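Local structure of apical membrane antigen 1-like protein, soluble form (Toxoplasma gondii, 3ZLE) at residues A[229-234]-A[356-361]; A[366-371]-A[379-384]. The protein may play a role in host cell invasion; this chain is the conserved ectoplasmic region of an AMA1-family protein. All blocks are in the same frame, centred on the assembly; numbering follows the deposited sequence.

Contact 1. Residues A[229-234]-A[356-361]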
# COMPACT_ATOMS: atom_id res chain seq x y z
N GLY A 229 15.46 -10.31 -5.22
CA GLY A 229 16.83 -10.08 -5.72
C GLY A 229 16.95 -9.40 -7.09
O GLY A 229 16.00 -8.80 -7.59
N LYS A 230 18.19 -9.37 -7.58
CA LYS A 230 18.54 -8.86 -8.89
C LYS A 230 19.33 -9.93 -9.60
O LYS A 230 20.34 -10.39 -9.09
CB LYS A 230 19.43 -7.62 -8.75
CG LYS A 230 19.39 -6.69 -9.96
CD LYS A 230 17.98 -6.09 -10.14
CE LYS A 230 17.97 -4.90 -11.10
NZ LYS A 230 18.08 -3.61 -10.36
N TRP A 231 18.92 -10.29 -10.81
CA TRP A 231 19.61 -11.30 -11.57
C TRP A 231 20.93 -10.75 -12.11
O TRP A 231 20.94 -9.73 -12.81
CB TRP A 231 18.74 -11.76 -12.75
CG TRP A 231 19.26 -12.96 -13.42
CD1 TRP A 231 20.03 -13.01 -14.55
CD2 TRP A 231 19.15 -14.31 -12.94
NE1 TRP A 231 20.32 -14.31 -14.86
CE2 TRP A 231 19.82 -15.13 -13.87
CE3 TRP A 231 18.50 -14.91 -11.84
CZ2 TRP A 231 19.84 -16.53 -13.76
CZ3 TRP A 231 18.53 -16.29 -11.72
CH2 TRP A 231 19.21 -17.10 -12.68
N GLU A 232 22.03 -11.44 -11.78
CA GLU A 232 23.40 -11.08 -12.16
C GLU A 232 24.25 -12.34 -12.12
O GLU A 232 24.30 -13.04 -11.10
CB GLU A 232 24.02 -10.09 -11.16
CG GLU A 232 23.27 -8.80 -10.92
CD GLU A 232 23.71 -8.13 -9.63
OE1 GLU A 232 24.79 -8.49 -9.13
OE2 GLU A 232 22.94 -7.29 -9.09
N ASP A 233 24.99 -12.59 -13.19
CA ASP A 233 25.96 -13.67 -13.19
C ASP A 233 25.29 -15.02 -13.01
O ASP A 233 25.78 -15.86 -12.25
CB ASP A 233 26.99 -13.46 -12.09
CG ASP A 233 27.99 -12.40 -12.43
OD1 ASP A 233 28.55 -12.45 -13.55
OD2 ASP A 233 28.22 -11.51 -11.59
N GLY A 234 24.17 -15.22 -13.68
CA GLY A 234 23.49 -16.52 -13.66
C GLY A 234 22.92 -16.99 -12.33
O GLY A 234 22.62 -18.17 -12.18
N ILE A 356 15.17 -26.38 -16.82
CA ILE A 356 16.61 -26.51 -17.04
C ILE A 356 17.42 -25.75 -15.98
O ILE A 356 17.35 -24.51 -15.90
CB ILE A 356 17.03 -25.99 -18.42
CG1 ILE A 356 16.17 -26.58 -19.53
CG2 ILE A 356 18.51 -26.25 -18.67
CD1 ILE A 356 15.99 -25.60 -20.68
N PRO A 357 18.28 -26.47 -15.24
CA PRO A 357 19.05 -25.86 -14.15
C PRO A 357 20.05 -24.88 -14.67
O PRO A 357 20.57 -25.05 -15.77
CB PRO A 357 19.76 -27.06 -13.50
CG PRO A 357 19.80 -28.11 -14.57
CD PRO A 357 18.55 -27.91 -15.39
N ILE A 358 20.30 -23.83 -13.91
CA ILE A 358 21.11 -22.73 -14.37
C ILE A 358 22.25 -22.63 -13.39
O ILE A 358 22.01 -22.51 -12.20
CB ILE A 358 20.31 -21.42 -14.27
CG1 ILE A 358 18.99 -21.52 -15.04
CG2 ILE A 358 21.15 -20.22 -14.63
CD1 ILE A 358 17.77 -21.39 -14.16
N GLU A 359 23.48 -22.53 -13.91
CA GLU A 359 24.70 -22.60 -13.10
C GLU A 359 25.43 -21.28 -13.11
O GLU A 359 25.94 -20.91 -14.14
CB GLU A 359 25.67 -23.62 -13.71
CG GLU A 359 25.08 -24.98 -14.05
CD GLU A 359 26.16 -26.06 -14.16
OE1 GLU A 359 27.36 -25.75 -14.01
OE2 GLU A 359 25.81 -27.23 -14.40
N GLY A 360 25.62 -20.65 -11.96
CA GLY A 360 26.52 -19.49 -11.89
C GLY A 360 27.96 -19.81 -12.27
O GLY A 360 28.33 -20.97 -12.48
N PRO A 361 28.80 -18.78 -12.36
CA PRO A 361 30.23 -19.04 -12.59
C PRO A 361 30.92 -19.53 -11.31
O PRO A 361 30.46 -19.21 -10.20
CB PRO A 361 30.75 -17.65 -12.99
CG PRO A 361 29.84 -16.68 -12.31
CD PRO A 361 28.57 -17.40 -11.90
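Trp-231 meets Ile-358 through the benzo end of its indole. CG2 of Ile-358 lies 4.0 Å from CZ2 of Trp-231, at the ring edge and near the ring plane. The methyl group therefore touches the rim and does not stack on a face. Trp-231 CG is anti to the backbone N (chi1 -169°), which carries the ring out to the partner segment. The backbone N of Trp-231 is hydrogen-bonded to Asp-325 OD1. NE1 of Trp-231 makes a weak hydrogen bond to O of Gly-5, and Asn-7 and Pro-8 also touch the indole.

Asp-233 contributes mainly its backbone carbonyl. The O of Asp-233 is 3.2 Å from CD of Pro-361 and 3.7 Å from CA of Gly-360. The CB of Asp-233 also approaches Pro-361 CD, at 4.2 Å. Asp-233 and Gly-234 form the two-residue turn of a beta hairpin, between strands 226-232 and 235-238. Both have positive phi, close to a type I' turn. The disulfide pattern is consistent with the usual AMA1 layout. The turn would then belong to domain II and the short strand 358-359 to domain III, with this contact on the seam between them.

The closest pair of CA atoms is Gly-234 with Gly-360, 4.6 Å apart. The carbonyl carbon of Gly-234 sits over one face of the Trp-231 ring, 3.3 Å above the plane and offset toward the rim. The O of Gly-234 then reaches CG2 of Ile-358 at 3.5 Å. With chi1 of Ile-358 at -56°, the CG2 branch is left anti to the backbone N, where it meets both Trp-231 and Gly-234. The Gly-234 O stays 3.9 Å from Gly-360 N, too far to bond it; that N–H pairs with the backbone of Val-368.

Contact 2. Residues A[366-371]-A[379-384]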
# COMPACT_ATOMS: atom_id res chain seq x y z
N VAL A 366 33.05 -22.32 -5.32
CA VAL A 366 31.59 -22.38 -5.13
C VAL A 366 30.85 -21.70 -6.28
O VAL A 366 31.14 -20.56 -6.64
CB VAL A 366 31.17 -21.73 -3.79
CG1 VAL A 366 29.65 -21.76 -3.62
CG2 VAL A 366 31.80 -22.47 -2.62
N GLN A 367 29.91 -22.41 -6.89
CA GLN A 367 28.98 -21.78 -7.83
C GLN A 367 27.54 -21.84 -7.30
O GLN A 367 27.20 -22.75 -6.54
CB GLN A 367 29.06 -22.49 -9.17
CG GLN A 367 28.68 -23.96 -9.12
CD GLN A 367 28.92 -24.63 -10.45
OE1 GLN A 367 29.16 -23.96 -11.45
NE2 GLN A 367 28.82 -25.95 -10.49
N VAL A 368 26.69 -20.90 -7.72
CA VAL A 368 25.27 -20.90 -7.32
C VAL A 368 24.43 -21.56 -8.41
O VAL A 368 24.72 -21.43 -9.59
CB VAL A 368 24.80 -19.48 -6.99
CG1 VAL A 368 23.34 -19.48 -6.51
CG2 VAL A 368 25.70 -18.89 -5.90
N VAL A 369 23.57 -22.50 -8.00
CA VAL A 369 22.85 -23.33 -8.95
C VAL A 369 21.36 -23.12 -8.62
O VAL A 369 21.00 -23.04 -7.44
CB VAL A 369 23.28 -24.83 -8.80
CG1 VAL A 369 22.44 -25.76 -9.63
CG2 VAL A 369 24.73 -25.00 -9.24
N THR A 370 20.56 -22.81 -9.65
CA THR A 370 19.10 -22.65 -9.52
C THR A 370 18.42 -23.83 -10.20
O THR A 370 18.70 -24.13 -11.35
CB THR A 370 18.61 -21.34 -10.21
OG1 THR A 370 19.42 -20.24 -9.81
CG2 THR A 370 17.15 -21.03 -9.85
N GLU A 371 17.61 -24.57 -9.46
CA GLU A 371 16.94 -25.72 -10.04
C GLU A 371 15.51 -25.88 -9.58
O GLU A 371 15.01 -25.12 -8.73
CB GLU A 371 17.66 -27.06 -9.78
CG GLU A 371 19.16 -27.04 -9.51
CD GLU A 371 19.61 -28.33 -8.85
OE1 GLU A 371 19.61 -29.38 -9.53
OE2 GLU A 371 19.85 -28.33 -7.63
N GLN A 379 17.62 -22.59 -4.84
CA GLN A 379 18.88 -21.92 -5.07
C GLN A 379 19.87 -22.46 -4.04
O GLN A 379 19.66 -22.32 -2.85
CB GLN A 379 18.72 -20.42 -4.85
CG GLN A 379 19.97 -19.61 -5.20
CD GLN A 379 19.62 -18.21 -5.61
OE1 GLN A 379 18.60 -17.99 -6.23
NE2 GLN A 379 20.41 -17.24 -5.16
N THR A 380 20.97 -23.05 -4.50
CA THR A 380 21.98 -23.55 -3.55
C THR A 380 23.38 -23.25 -4.03
O THR A 380 23.63 -23.18 -5.23
CB THR A 380 21.89 -25.06 -3.38
OG1 THR A 380 22.01 -25.68 -4.66
CG2 THR A 380 20.56 -25.46 -2.74
N SER A 381 24.31 -23.17 -3.10
CA SER A 381 25.73 -23.26 -3.44
C SER A 381 26.18 -24.69 -3.71
O SER A 381 25.77 -25.61 -3.04
CB SER A 381 26.56 -22.69 -2.33
OG SER A 381 26.31 -21.33 -2.20
N LYS A 382 27.12 -24.83 -4.64
CA LYS A 382 27.60 -26.13 -5.08
C LYS A 382 29.10 -26.06 -5.20
O LYS A 382 29.67 -25.08 -5.72
CB LYS A 382 27.00 -26.48 -6.44
CG LYS A 382 27.48 -27.80 -7.02
CD LYS A 382 26.89 -28.04 -8.39
CE LYS A 382 27.54 -29.22 -9.08
NZ LYS A 382 26.65 -29.77 -10.14
N ALA A 383 29.76 -27.13 -4.76
CA ALA A 383 31.21 -27.23 -4.88
C ALA A 383 31.58 -27.47 -6.32
O ALA A 383 30.96 -28.29 -7.01
CB ALA A 383 31.73 -28.35 -4.02
N CYS A 384 32.58 -26.76 -6.80
CA CYS A 384 32.88 -26.91 -8.20
C CYS A 384 34.37 -27.01 -8.54
O CYS A 384 34.77 -26.70 -9.65
CB CYS A 384 32.14 -25.85 -9.01
SG CYS A 384 32.57 -24.12 -8.68
O HOH W 1 19.90 -25.86 -6.15
O HOH W 2 18.13 -18.02 -8.78
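Val-369 and Thr-380 form a hydrogen-bonded pair in the antiparallel beta hairpin of strands 366-373 and 376-383. The hairpin lies near the C-terminus, in the disulfide-rich part that is consistent with domain III of AMA1 proteins.

Two reciprocal pairs of backbone bonds hold the strands. Val-369 N to Thr-380 O and Thr-380 N to Val-369 O are both 2.9 Å and nearly straight at hydrogen (163° and 165°). Gln-367 and Lys-382 pair likewise, but the bond from Lys-382 N to Gln-367 O is more bent (141°). CA-H...O contacts fill in between, for example Val-368 CA to Thr-380 O.

Apolar contacts line both faces. Val-366 CG1 touches Ser-381 CB at 3.5 Å. On the same face Val-368 CG1 meets CG of Gln-379 at 3.6 Å. The Gln-379 amide continues to strand 235-238, where NE2 bonds the Cys-236 carbonyl. On the other face Val-369 CG2 packs against CD of Lys-382 at 3.8 Å. The extended lysine chain runs beside Gln-367. SG of Cys-384, in a disulfide with Cys-362, lies 3.6 Å from the backbone N of Gln-367.

Two waters bridge the strands. One joins Thr-370 OG1 to Gln-379 OE1. The other accepts from Thr-380 OG1 at 2.6 Å and donates to Glu-371 OE2 at 2.9 Å.

Overall arrangement
The two contacts lie 9 Å apart between centres, on the same side of the chain's centre. Both reach the same three-stranded sheet, contact 1 through strand 358-359 alone. Strand 366-373 is in the middle. Strand 358-359 of contact 1 flanks it on one side and strand 376-383 of contact 2 on the other. Ile-358 O meets Thr-370 N at 2.9 Å, probably as a hydrogen bond. Contact 1 is a surface contact of van der Waals touches, made by the end of strand 226-232 and the turn after it. Contact 2 is partly buried, covers more area (552 against 209 Å²) and rests on regular backbone hydrogen bonds. One joins distant chain parts; the other closes a local hairpin.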